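Local atomic coordinates of Non-reducing end alpha-L-arabinofuranosidase BoGH43B (Bacteroides ovatus, PDB entry 5JOZ), a protein that hydrolyses terminal non-reducing alpha-L-arabinofuranoside residues from xyloglucan side chains, converting S units to X units during xyloglucan breakdown. Residues 145-150 and 165-170; 215-220 and 280-285; 79-84 and 126-131; 221-226 and 234-239. All blocks are in the same frame, centred on the assembly; numbering follows the deposited sequence.

Interaction 1. Residues 145-150 and 165-170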
loop_
_atom_site.group_PDB
_atom_site.type_symbol
_atom_site.label_atom_id
_atom_site.label_comp_id
_atom_site.label_asym_id
_atom_site.label_seq_id
_atom_site.Cartn_x
_atom_site.Cartn_y
_atom_site.Cartn_z
ATOM N N GLY A 145 -8.587 -9.679 22.209
ATOM C CA GLY A 145 -7.286 -9.755 22.878
ATOM C C GLY A 145 -6.533 -11.080 22.789
ATOM O O GLY A 145 -5.393 -11.154 23.248
ATOM N N SER A 146 -7.136 -12.110 22.190
ATOM C CA SER A 146 -6.561 -13.462 22.163
ATOM C C SER A 146 -6.111 -13.883 20.769
ATOM O O SER A 146 -6.548 -13.294 19.780
ATOM C CB SER A 146 -7.583 -14.454 22.703
ATOM O OG SER A 146 -7.917 -14.133 24.048
ATOM N N PHE A 147 -5.233 -14.893 20.697
ATOM C CA PHE A 147 -4.781 -15.453 19.409
ATOM C C PHE A 147 -5.301 -16.878 19.229
ATOM O O PHE A 147 -5.230 -17.671 20.162
ATOM C CB PHE A 147 -3.259 -15.454 19.302
ATOM C CG PHE A 147 -2.653 -14.088 19.354
ATOM C CD1 PHE A 147 -3.034 -13.111 18.437
ATOM C CD2 PHE A 147 -1.695 -13.772 20.308
ATOM C CE1 PHE A 147 -2.488 -11.835 18.481
ATOM C CE2 PHE A 147 -1.137 -12.497 20.358
ATOM C CZ PHE A 147 -1.535 -11.528 19.442
ATOM N N LEU A 148 -5.802 -17.185 18.030
ATOM C CA LEU A 148 -6.447 -18.468 17.730
ATOM C C LEU A 148 -5.612 -19.240 16.743
ATOM O O LEU A 148 -5.244 -18.708 15.704
ATOM C CB LEU A 148 -7.827 -18.243 17.121
ATOM C CG LEU A 148 -8.783 -17.375 17.929
ATOM C CD1 LEU A 148 -10.077 -17.173 17.153
ATOM C CD2 LEU A 148 -9.051 -17.964 19.306
ATOM N N LEU A 149 -5.311 -20.490 17.064
ATOM C CA LEU A 149 -4.573 -21.368 16.167
ATOM C C LEU A 149 -5.492 -22.489 15.674
ATOM O O LEU A 149 -6.359 -22.954 16.413
ATOM C CB LEU A 149 -3.366 -21.965 16.885
ATOM C CG LEU A 149 -2.328 -22.657 15.997
ATOM C CD1 LEU A 149 -1.606 -21.674 15.070
ATOM C CD2 LEU A 149 -1.327 -23.391 16.879
ATOM N N GLY A 150 -5.277 -22.911 14.430
ATOM C CA GLY A 150 -6.006 -24.015 13.797
ATOM C C GLY A 150 -5.153 -24.630 12.691
ATOM O O GLY A 150 -4.062 -24.133 12.388
ATOM N N LYS A 165 -8.216 -20.904 21.158
ATOM C CA LYS A 165 -7.324 -19.975 21.861
ATOM C C LYS A 165 -6.065 -20.708 22.357
ATOM O O LYS A 165 -6.159 -21.739 23.041
ATOM C CB LYS A 165 -8.067 -19.298 23.025
ATOM C CG LYS A 165 -7.255 -18.331 23.889
ATOM C CD LYS A 165 -8.149 -17.699 24.965
ATOM C CE LYS A 165 -7.386 -17.131 26.161
ATOM N NZ LYS A 165 -6.847 -15.757 25.930
ATOM N N VAL A 166 -4.902 -20.181 21.966
ATOM C CA VAL A 166 -3.597 -20.702 22.397
ATOM C C VAL A 166 -2.769 -19.696 23.213
ATOM O O VAL A 166 -1.906 -20.094 23.987
ATOM C CB VAL A 166 -2.745 -21.194 21.198
ATOM C CG1 VAL A 166 -3.456 -22.308 20.462
ATOM C CG2 VAL A 166 -2.396 -20.058 20.227
ATOM N N ALA A 167 -2.995 -18.401 23.024
ATOM C CA ALA A 167 -2.223 -17.371 23.737
ATOM C C ALA A 167 -3.013 -16.087 23.696
ATOM O O ALA A 167 -4.132 -16.086 23.211
ATOM C CB ALA A 167 -0.860 -17.182 23.076
ATOM N N SER A 168 -2.443 -15.001 24.205
ATOM C CA SER A 168 -3.051 -13.686 24.053
ATOM C C SER A 168 -1.996 -12.588 23.922
ATOM O O SER A 168 -0.785 -12.851 23.888
ATOM C CB SER A 168 -4.008 -13.417 25.226
ATOM O OG SER A 168 -3.341 -12.862 26.338
ATOM N N GLY A 169 -2.463 -11.354 23.816
ATOM C CA GLY A 169 -1.572 -10.209 23.817
ATOM C C GLY A 169 -0.946 -10.061 25.185
ATOM O O GLY A 169 -1.462 -10.604 26.165
ATOM N N LEU A 170 0.157 -9.318 25.234
ATOM C CA LEU A 170 1.001 -9.181 26.425
ATOM C C LEU A 170 0.814 -7.871 27.206
ATOM O O LEU A 170 1.740 -7.432 27.875
ATOM C CB LEU A 170 2.471 -9.343 26.017
ATOM C CG LEU A 170 2.767 -10.558 25.135
ATOM C CD1 LEU A 170 4.245 -10.624 24.774
ATOM C CD2 LEU A 170 2.318 -11.851 25.821
#
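The phenyl ring of Phe147 meets the peptide linking Ser168 to Gly169 obliquely, through one flank: CE2 comes within 3.6 Å of Ser168 O, and CD2 approaches the same carbonyl group. With CG placed beside the backbone N (chi1 -62°), the ring reaches along the partner strand. Its remaining neighbours include Ile189 and Ser191 of strand 186-193, so it packs between two successive four-stranded blades of the GH43 propeller. The backbones form an antiparallel hairpin, as three bonds show. Phe147 N donates to Ala167 O over 3.0 Å. Val166 N donates to Phe147 O over 3.1 Å, and Gly169 N closes the end on Gly145 O at 3.0 Å. The pairing is not regular: Phe147 faces Ala167 and Ser146 faces Ser168, yet Leu148 faces Lys165. This one-residue slip is a beta bulge, with Val166 as the extra residue. Val166 packs its branched end against Leu149, CG1 to CB 3.6 Å. On the face shared by Ser146 and Leu148, the Lys165 chain runs extended alongside the neighbouring strand, from beside Leu148 back to Ser146, and bends at its last torsion (chi4 83°), bringing NZ to Ser146 OG at 2.7 Å. Leu148 CD2 packs against the start of the same residue, 3.6 Å from Lys165 N. The two faces therefore differ chemically: Phe147, Val166 and Ala167 pack on Ile189 of the next blade, whereas on the other face a buried serine hydroxyl accepts from the ammonium group of a solvent-exposed lysine.

Interaction 2. Residues 215-220 and 280-285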
loop_
_atom_site.group_PDB
_atom_site.type_symbol
_atom_site.label_atom_id
_atom_site.label_comp_id
_atom_site.label_asym_id
_atom_site.label_seq_id
_atom_site.Cartn_x
_atom_site.Cartn_y
_atom_site.Cartn_z
ATOM N N GLU A 215 4.839 -18.358 26.939
ATOM C CA GLU A 215 5.434 -17.452 27.907
ATOM C C GLU A 215 6.148 -16.316 27.172
ATOM O O GLU A 215 6.690 -16.531 26.092
ATOM C CB GLU A 215 6.401 -18.218 28.815
ATOM C CG GLU A 215 5.682 -19.095 29.838
ATOM C CD GLU A 215 6.609 -20.038 30.586
ATOM O OE1 GLU A 215 7.842 -19.846 30.559
ATOM O OE2 GLU A 215 6.098 -20.980 31.215
ATOM N N PRO A 216 6.160 -15.110 27.766
ATOM C CA PRO A 216 6.653 -13.936 27.053
ATOM C C PRO A 216 8.177 -13.859 27.004
ATOM O O PRO A 216 8.861 -14.453 27.837
ATOM C CB PRO A 216 6.083 -12.786 27.882
ATOM C CG PRO A 216 6.079 -13.318 29.295
ATOM C CD PRO A 216 5.845 -14.799 29.178
ATOM N N SER A 217 8.695 -13.117 26.032
ATOM C CA SER A 217 10.127 -12.850 25.953
ATOM C C SER A 217 10.557 -11.956 27.109
ATOM O O SER A 217 9.843 -11.006 27.447
ATOM C CB SER A 217 10.493 -12.160 24.646
ATOM O OG SER A 217 11.861 -11.794 24.630
ATOM N N PRO A 218 11.728 -12.247 27.703
ATOM C CA PRO A 218 12.304 -11.337 28.695
ATOM C C PRO A 218 12.954 -10.089 28.081
ATOM O O PRO A 218 13.343 -9.185 28.816
ATOM C CB PRO A 218 13.370 -12.199 29.391
ATOM C CG PRO A 218 13.792 -13.191 28.365
ATOM C CD PRO A 218 12.596 -13.418 27.459
ATOM N N VAL A 219 13.106 -10.048 26.760
ATOM C CA VAL A 219 13.648 -8.876 26.091
ATOM C C VAL A 219 12.636 -8.298 25.093
ATOM O O VAL A 219 13.012 -7.734 24.078
ATOM C CB VAL A 219 15.029 -9.165 25.454
ATOM C CG1 VAL A 219 16.016 -9.606 26.535
ATOM C CG2 VAL A 219 14.953 -10.194 24.323
ATOM N N ASN A 220 11.346 -8.409 25.411
ATOM C CA ASN A 220 10.334 -7.610 24.716
ATOM C C ASN A 220 10.584 -6.104 24.930
ATOM O O ASN A 220 11.050 -5.719 26.003
ATOM C CB ASN A 220 8.924 -7.990 25.159
ATOM C CG ASN A 220 8.355 -9.146 24.346
ATOM O OD1 ASN A 220 8.759 -9.370 23.205
ATOM N ND2 ASN A 220 7.417 -9.891 24.931
ATOM N N ASP A 280 19.543 -17.394 25.217
ATOM C CA ASP A 280 18.369 -18.171 25.622
ATOM C C ASP A 280 17.359 -18.421 24.482
ATOM O O ASP A 280 16.320 -19.034 24.706
ATOM C CB ASP A 280 17.670 -17.486 26.807
ATOM C CG ASP A 280 18.590 -17.324 28.031
ATOM O OD1 ASP A 280 19.405 -18.234 28.313
ATOM O OD2 ASP A 280 18.487 -16.286 28.723
ATOM N N GLY A 281 17.666 -17.969 23.267
ATOM C CA GLY A 281 16.779 -18.171 22.117
ATOM C C GLY A 281 15.672 -17.133 21.977
ATOM O O GLY A 281 14.571 -17.471 21.569
ATOM N N TRP A 282 15.980 -15.867 22.279
ATOM C CA TRP A 282 15.022 -14.769 22.148
ATOM C C TRP A 282 15.539 -13.713 21.168
ATOM O O TRP A 282 16.689 -13.276 21.274
ATOM C CB TRP A 282 14.741 -14.125 23.508
ATOM C CG TRP A 282 14.020 -15.012 24.481
ATOM C CD1 TRP A 282 14.545 -15.586 25.600
ATOM C CD2 TRP A 282 12.646 -15.421 24.431
ATOM N NE1 TRP A 282 13.598 -16.336 26.240
ATOM C CE2 TRP A 282 12.417 -16.246 25.555
ATOM C CE3 TRP A 282 11.587 -15.185 23.541
ATOM C CZ2 TRP A 282 11.167 -16.828 25.823
ATOM C CZ3 TRP A 282 10.345 -15.758 23.802
ATOM C CH2 TRP A 282 10.145 -16.567 24.942
ATOM N N PRO A 283 14.693 -13.289 20.209
ATOM C CA PRO A 283 15.145 -12.368 19.171
ATOM C C PRO A 283 14.983 -10.889 19.547
ATOM O O PRO A 283 14.063 -10.529 20.282
ATOM C CB PRO A 283 14.220 -12.711 18.013
ATOM C CG PRO A 283 12.926 -13.011 18.694
ATOM C CD PRO A 283 13.261 -13.587 20.046
ATOM N N LYS A 284 15.878 -10.046 19.046
ATOM C CA LYS A 284 15.717 -8.602 19.177
ATOM C C LYS A 284 16.474 -7.861 18.075
ATOM O O LYS A 284 17.539 -8.297 17.641
ATOM C CB LYS A 284 16.198 -8.131 20.554
ATOM C CG LYS A 284 15.748 -6.721 20.933
ATOM C CD LYS A 284 16.351 -6.268 22.259
ATOM C CE LYS A 284 15.722 -4.974 22.782
ATOM N NZ LYS A 284 14.386 -5.131 23.424
ATOM N N VAL A 285 15.923 -6.735 17.633
ATOM C CA VAL A 285 16.633 -5.842 16.716
ATOM C C VAL A 285 17.550 -4.958 17.547
ATOM O O VAL A 285 17.064 -4.163 18.337
ATOM C CB VAL A 285 15.639 -4.982 15.901
ATOM C CG1 VAL A 285 16.366 -3.897 15.108
ATOM C CG2 VAL A 285 14.804 -5.878 14.992
HETATM O O HOH W 1 12.282 -10.457 22.413
#
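Trp282 lies flat beneath the Ser217-Pro218 corner of a type I beta turn that runs from Ser217 to Asn220, joining the outer margins of two successive blades of the five-bladed GH43 propeller. Two CH-pi contacts fall on the same indole face. Pro218 CD stands 3.3 Å from the centroid of the five-membered ring, only 9° off its normal, and Ser217 CA stands 3.6 Å from that of the six-membered ring. The pyrrolidine thus crosses the indole at about a right angle, touching it through CD, while the serine CB rests 3.4 Å from Trp282 CE3. Within the turn, Val219 CG2 packs 4.0 Å from Trp282 CB. The second part of the contact is polar. Lys284 is extended until its final torsion bends (chi4 78°), which delivers NZ to Val219 O at 3.0 Å from above the carbonyl plane; the same NZ also donates to Pro221 O, so two backbone carbonyls share one ammonium group. Further out, Arg206 of strand 201-207 makes a cation-pi contact with Trp282, and Asp278 accepts from the Trp282 backbone N, fixing the residue that carries the indole. The turn has its own brace: Ser217 OG accepts from Val219 N at 3.0 Å, N-H...O angle 154°, an ST turn. The site lies away from the catalytic residues and is a structural join between blades. That same serine hydroxyl is also hydrogen-bonded to a water 2.6 Å from Ser217 OG, and this water donates in turn to Pro283 O.

Interaction 3. Residues 79-84 and 126-131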
loop_
_atom_site.group_PDB
_atom_site.type_symbol
_atom_site.label_atom_id
_atom_site.label_comp_id
_atom_site.label_asym_id
_atom_site.label_seq_id
_atom_site.Cartn_x
_atom_site.Cartn_y
_atom_site.Cartn_z
ATOM N N THR A 79 -0.753 -12.087 4.482
ATOM C CA THR A 79 0.426 -12.891 4.786
ATOM C C THR A 79 0.770 -13.714 3.528
ATOM O O THR A 79 -0.133 -14.240 2.881
ATOM C CB THR A 79 0.187 -13.753 6.046
ATOM O OG1 THR A 79 -0.028 -12.888 7.167
ATOM C CG2 THR A 79 1.358 -14.666 6.334
ATOM N N LEU A 80 2.063 -13.786 3.187
ATOM C CA LEU A 80 2.576 -14.483 1.990
ATOM C C LEU A 80 3.468 -15.650 2.411
ATOM O O LEU A 80 4.429 -15.462 3.152
ATOM C CB LEU A 80 3.398 -13.516 1.125
ATOM C CG LEU A 80 4.341 -14.030 0.027
ATOM C CD1 LEU A 80 3.604 -14.762 -1.075
ATOM C CD2 LEU A 80 5.101 -12.870 -0.596
ATOM N N ARG A 81 3.158 -16.851 1.936
ATOM C CA ARG A 81 3.991 -18.020 2.221
ATOM C C ARG A 81 4.149 -18.895 0.987
ATOM O O ARG A 81 3.457 -18.703 -0.013
ATOM C CB ARG A 81 3.396 -18.829 3.377
ATOM C CG ARG A 81 3.219 -18.067 4.683
ATOM C CD ARG A 81 4.548 -17.755 5.348
ATOM N NE ARG A 81 4.396 -17.010 6.613
ATOM C CZ ARG A 81 4.773 -15.744 6.849
ATOM N NH1 ARG A 81 5.338 -14.989 5.914
ATOM N NH2 ARG A 81 4.589 -15.220 8.057
ATOM N N TYR A 82 5.079 -19.839 1.074
ATOM C CA TYR A 82 5.413 -20.751 -0.023
ATOM C C TYR A 82 5.595 -22.180 0.501
ATOM O O TYR A 82 6.315 -22.384 1.482
ATOM C CB TYR A 82 6.704 -20.290 -0.697
ATOM C CG TYR A 82 7.201 -21.204 -1.792
ATOM C CD1 TYR A 82 6.721 -21.082 -3.095
ATOM C CD2 TYR A 82 8.154 -22.195 -1.527
ATOM C CE1 TYR A 82 7.180 -21.912 -4.106
ATOM C CE2 TYR A 82 8.617 -23.034 -2.534
ATOM C CZ TYR A 82 8.131 -22.884 -3.823
ATOM O OH TYR A 82 8.583 -23.705 -4.832
ATOM N N HIS A 83 4.958 -23.148 -0.167
ATOM C CA HIS A 83 5.087 -24.568 0.164
ATOM C C HIS A 83 4.890 -25.474 -1.053
ATOM O O HIS A 83 3.856 -25.402 -1.727
ATOM C CB HIS A 83 4.092 -24.952 1.261
ATOM C CG HIS A 83 4.231 -26.367 1.740
ATOM N ND1 HIS A 83 5.376 -26.840 2.349
ATOM C CD2 HIS A 83 3.365 -27.410 1.706
ATOM C CE1 HIS A 83 5.211 -28.113 2.664
ATOM N NE2 HIS A 83 4.002 -28.484 2.282
ATOM N N ASP A 84 5.891 -26.320 -1.316
ATOM C CA ASP A 84 5.848 -27.334 -2.380
ATOM C C ASP A 84 5.352 -26.794 -3.723
ATOM O O ASP A 84 4.271 -27.162 -4.209
ATOM C CB ASP A 84 5.014 -28.548 -1.924
ATOM C CG ASP A 84 5.825 -29.542 -1.113
ATOM O OD1 ASP A 84 6.637 -29.116 -0.259
ATOM O OD2 ASP A 84 5.639 -30.759 -1.337
ATOM N N ASP A 126 -5.898 -9.750 10.113
ATOM C CA ASP A 126 -4.523 -10.232 10.200
ATOM C C ASP A 126 -4.391 -11.756 10.273
ATOM O O ASP A 126 -3.673 -12.282 11.120
ATOM C CB ASP A 126 -3.820 -9.573 11.402
ATOM C CG ASP A 126 -3.763 -8.057 11.293
ATOM O OD1 ASP A 126 -4.121 -7.520 10.225
ATOM O OD2 ASP A 126 -3.341 -7.408 12.277
ATOM N N PRO A 127 -5.077 -12.476 9.375
ATOM C CA PRO A 127 -4.880 -13.920 9.361
ATOM C C PRO A 127 -3.472 -14.236 8.895
ATOM O O PRO A 127 -2.995 -13.618 7.953
ATOM C CB PRO A 127 -5.898 -14.399 8.321
ATOM C CG PRO A 127 -6.038 -13.237 7.387
ATOM C CD PRO A 127 -5.938 -12.026 8.267
ATOM N N SER A 128 -2.807 -15.175 9.554
ATOM C CA SER A 128 -1.483 -15.600 9.127
ATOM C C SER A 128 -1.458 -17.088 8.929
ATOM O O SER A 128 -2.205 -17.804 9.583
ATOM C CB SER A 128 -0.437 -15.202 10.157
ATOM O OG SER A 128 0.863 -15.460 9.662
ATOM N N ILE A 129 -0.587 -17.547 8.030
ATOM C CA ILE A 129 -0.392 -18.979 7.810
ATOM C C ILE A 129 1.075 -19.332 7.936
ATOM O O ILE A 129 1.934 -18.484 7.741
ATOM C CB ILE A 129 -0.945 -19.474 6.445
ATOM C CG1 ILE A 129 -0.515 -18.568 5.283
ATOM C CG2 ILE A 129 -2.470 -19.558 6.473
ATOM C CD1 ILE A 129 -0.778 -19.166 3.915
ATOM N N GLU A 130 1.341 -20.582 8.299
ATOM C CA GLU A 130 2.682 -21.123 8.284
ATOM C C GLU A 130 2.638 -22.623 8.000
ATOM O O GLU A 130 1.734 -23.321 8.463
ATOM C CB GLU A 130 3.370 -20.867 9.623
ATOM C CG GLU A 130 4.855 -21.218 9.633
ATOM C CD GLU A 130 5.714 -20.275 8.796
ATOM O OE1 GLU A 130 6.824 -20.702 8.414
ATOM O OE2 GLU A 130 5.299 -19.116 8.536
ATOM N N PHE A 131 3.642 -23.099 7.268
ATOM C CA PHE A 131 3.788 -24.505 6.940
ATOM C C PHE A 131 4.851 -25.171 7.794
ATOM O O PHE A 131 6.038 -24.897 7.621
ATOM C CB PHE A 131 4.134 -24.647 5.472
ATOM C CG PHE A 131 3.006 -24.275 4.567
ATOM C CD1 PHE A 131 2.007 -25.197 4.272
ATOM C CD2 PHE A 131 2.914 -22.991 4.033
ATOM C CE1 PHE A 131 0.951 -24.856 3.436
ATOM C CE2 PHE A 131 1.858 -22.647 3.194
ATOM C CZ PHE A 131 0.875 -23.580 2.897
HETATM O O HOH W 2 -2.110 -11.160 7.379
#
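Arg81 reaches over to the strand holding Ile129 and Phe131, and its side chain can be followed outward atom by atom. CB sits at the edge of the Phe131 ring, 4.1 Å from CE2. CG lies against the Ile129 backbone, 3.3 Å from O, and also touches Ile129 CG1. There the chain bends (chi2 -70°), turning CD and NE toward the carboxylate of Glu130. NE is shared by two acceptors: it hydrogen-bonds to Ile129 O at 3.1 Å, with a strongly bent N-H...O angle of 135°, and forms a salt bridge with Glu130 OE2 at 3.0 Å. The guanidinium and carboxylate planes stand 59° apart, so this is not a flat, two-pronged pairing. Over the centre of the guanidinium, Thr79 CG2 lies 3.6 Å above the plane. At the tip, NH1 donates to Leu80 O and forms a salt bridge with Asp240. Replacing Arg81 with a methionine would probably leave Glu130 and Asp240 without their shared positive mate and Ile129 O without this donor. At one end, His83 CB stands 3.4 Å above the centre of the Phe131 ring, while the imidazole itself is slid aside. At the other, a water accepts from Thr79 OG1 and donates to Pro127 O, 2.7 Å from each. The strands run nearly parallel with axes 6.7 Å apart, held by side chains: an interface between the first strands of adjacent propeller blades, next to Asp126, the residue inferred to tune and orient the proton donor of GH43 enzymes.

Interaction 4. Residues 221-226 and 234-239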
loop_
_atom_site.group_PDB
_atom_site.type_symbol
_atom_site.label_atom_id
_atom_site.label_comp_id
_atom_site.label_asym_id
_atom_site.label_seq_id
_atom_site.Cartn_x
_atom_site.Cartn_y
_atom_site.Cartn_z
ATOM N N PRO A 221 10.326 -5.258 23.929
ATOM C CA PRO A 221 9.830 -5.630 22.613
ATOM C C PRO A 221 10.925 -6.056 21.629
ATOM O O PRO A 221 12.115 -5.778 21.835
ATOM C CB PRO A 221 9.194 -4.329 22.129
ATOM C CG PRO A 221 10.047 -3.270 22.723
ATOM C CD PRO A 221 10.624 -3.816 23.999
ATOM N N VAL A 222 10.499 -6.697 20.544
ATOM C CA VAL A 222 11.403 -7.153 19.497
ATOM C C VAL A 222 11.900 -5.955 18.679
ATOM O O VAL A 222 13.098 -5.826 18.393
ATOM C CB VAL A 222 10.713 -8.198 18.597
ATOM C CG1 VAL A 222 11.569 -8.526 17.378
ATOM C CG2 VAL A 222 10.403 -9.458 19.413
ATOM N N LEU A 223 10.968 -5.100 18.286
ATOM C CA LEU A 223 11.315 -3.849 17.615
ATOM C C LEU A 223 10.275 -2.787 17.941
ATOM O O LEU A 223 9.090 -3.089 18.036
ATOM C CB LEU A 223 11.512 -4.028 16.097
ATOM C CG LEU A 223 10.436 -4.796 15.335
ATOM C CD1 LEU A 223 9.312 -3.905 14.830
ATOM C CD2 LEU A 223 11.072 -5.503 14.153
ATOM N N SER A 224 10.765 -1.574 18.192
ATOM C CA SER A 224 9.939 -0.397 18.431
ATOM C C SER A 224 10.796 0.859 18.479
ATOM O O SER A 224 11.919 0.811 18.962
ATOM C CB SER A 224 9.202 -0.490 19.762
ATOM O OG SER A 224 8.389 0.663 19.927
ATOM N N ASN A 225 10.244 1.970 17.979
ATOM C CA ASN A 225 10.835 3.320 18.126
ATOM C C ASN A 225 10.092 4.194 19.161
ATOM O O ASN A 225 10.307 5.403 19.239
ATOM C CB ASN A 225 10.915 4.007 16.754
ATOM C CG ASN A 225 11.950 3.373 15.866
ATOM O OD1 ASN A 225 12.276 2.203 16.038
ATOM N ND2 ASN A 225 12.484 4.136 14.914
ATOM N N MET A 226 9.218 3.548 19.932
ATOM C CA MET A 226 8.617 4.067 21.171
ATOM C C MET A 226 9.541 4.910 22.078
ATOM O O MET A 226 9.164 6.001 22.494
ATOM C CB MET A 226 8.084 2.849 21.937
ATOM C CG MET A 226 7.413 3.066 23.274
ATOM S SD MET A 226 6.582 1.535 23.757
ATOM C CE MET A 226 7.924 0.343 23.722
ATOM N N GLN A 234 8.886 6.373 13.068
ATOM C CA GLN A 234 7.966 6.223 14.194
ATOM C C GLN A 234 6.881 5.170 13.851
ATOM O O GLN A 234 6.814 4.688 12.715
ATOM C CB GLN A 234 7.362 7.599 14.530
ATOM C CG GLN A 234 7.191 7.920 16.017
ATOM C CD GLN A 234 8.485 7.931 16.835
ATOM O OE1 GLN A 234 9.512 8.480 16.425
ATOM N NE2 GLN A 234 8.420 7.340 18.020
ATOM N N ALA A 235 6.071 4.796 14.844
ATOM C CA ALA A 235 5.021 3.764 14.706
ATOM C C ALA A 235 5.501 2.479 14.024
ATOM O O ALA A 235 4.811 1.910 13.171
ATOM C CB ALA A 235 3.794 4.325 13.985
ATOM N N ILE A 236 6.693 2.043 14.420
ATOM C CA ILE A 236 7.318 0.844 13.886
ATOM C C ILE A 236 6.600 -0.384 14.479
ATOM O O ILE A 236 6.343 -0.449 15.679
ATOM C CB ILE A 236 8.838 0.852 14.187
ATOM C CG1 ILE A 236 9.556 1.859 13.277
ATOM C CG2 ILE A 236 9.455 -0.534 14.060
ATOM C CD1 ILE A 236 9.758 1.399 11.843
ATOM N N GLY A 237 6.247 -1.334 13.628
ATOM C CA GLY A 237 5.573 -2.545 14.078
ATOM C C GLY A 237 5.037 -3.352 12.921
ATOM O O GLY A 237 5.308 -3.025 11.765
ATOM N N HIS A 238 4.279 -4.400 13.241
ATOM C CA HIS A 238 3.748 -5.351 12.253
ATOM C C HIS A 238 4.855 -5.983 11.396
ATOM O O HIS A 238 4.866 -5.877 10.163
ATOM C CB HIS A 238 2.662 -4.714 11.370
ATOM C CG HIS A 238 1.680 -5.706 10.819
ATOM N ND1 HIS A 238 0.329 -5.649 11.090
ATOM C CD2 HIS A 238 1.857 -6.802 10.042
ATOM C CE1 HIS A 238 -0.285 -6.651 10.487
ATOM N NE2 HIS A 238 0.622 -7.370 9.850
ATOM N N ALA A 239 5.785 -6.636 12.078
ATOM C CA ALA A 239 6.913 -7.290 11.445
ATOM C C ALA A 239 6.611 -8.720 10.964
ATOM O O ALA A 239 5.639 -9.338 11.393
ATOM C CB ALA A 239 8.094 -7.311 12.399
HETATM O O HOH W 3 7.361 2.431 17.229
#
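The connection between the fourth and fifth blades of the GH43 propeller packs here onto the first strand of the fifth, Leu223 and Asn225 of the incoming loop straddling Ile236. Leu223 meets it at about a right angle: CD1 is 3.5 Å from Ile236 CG2, tighter than usual for two carbons. Its chi1 of 48° sets CG between the backbone N and the carbonyl carbon, and the fork of the leucine then reaches along the strand, CD2 resting 3.9 Å from Ala239 CB while CD1 also nears Gly237 CA. The other branch of the isoleucine, CG1, lies 3.8 Å from Asn225 CG, the two side chains crossing at a slant. The Asn225 amide is gripped at both ends, with ND2 donating to Phe233 O and OD1 accepting from Val291 N. A leucine in place of Asn225 would probably leave Phe233 O and Val291 N without these partners. Between the backbones, one water accepts from Asn225 N at 3.0 Å and from Ile236 N at 2.9 Å, bridging two N-H donors that could not bond to each other. The loop is shaped locally by an ST turn in which Ser224 OG accepts from Met226 N, 3.0 Å away with an N-H...O angle of 155°; the same hydroxyl bonds to His200 O. Strand 201-207 flanks the loop, its Glu202 pairing with the backbone of Val222 and Leu223. Strand 249-256 supports the other side of the contact, where Cys253 touches Ile236 and Ala239.

In the fold
All four interactions belong to the family 43 propeller domain, and along the chain they open in the order 3, 1, 2, 4. Interaction 1 pairs the last two strands of the sheet 128-168, and interaction 3 joins its first strand to the preceding blade; their centres are 18 Å apart. Interactions 2 and 4 both reach the sheet 234-284, with centres 14 Å apart, and meet through Lys284 NZ and Pro221 O. Interaction 4 falls within the sequence span that interaction 2 brackets. Leu170 of interaction 1 packs on Asn220 of interaction 2, away from the catalytic residues, whereas Asp126 of interaction 3 touches His238 of interaction 4 at the inferred site.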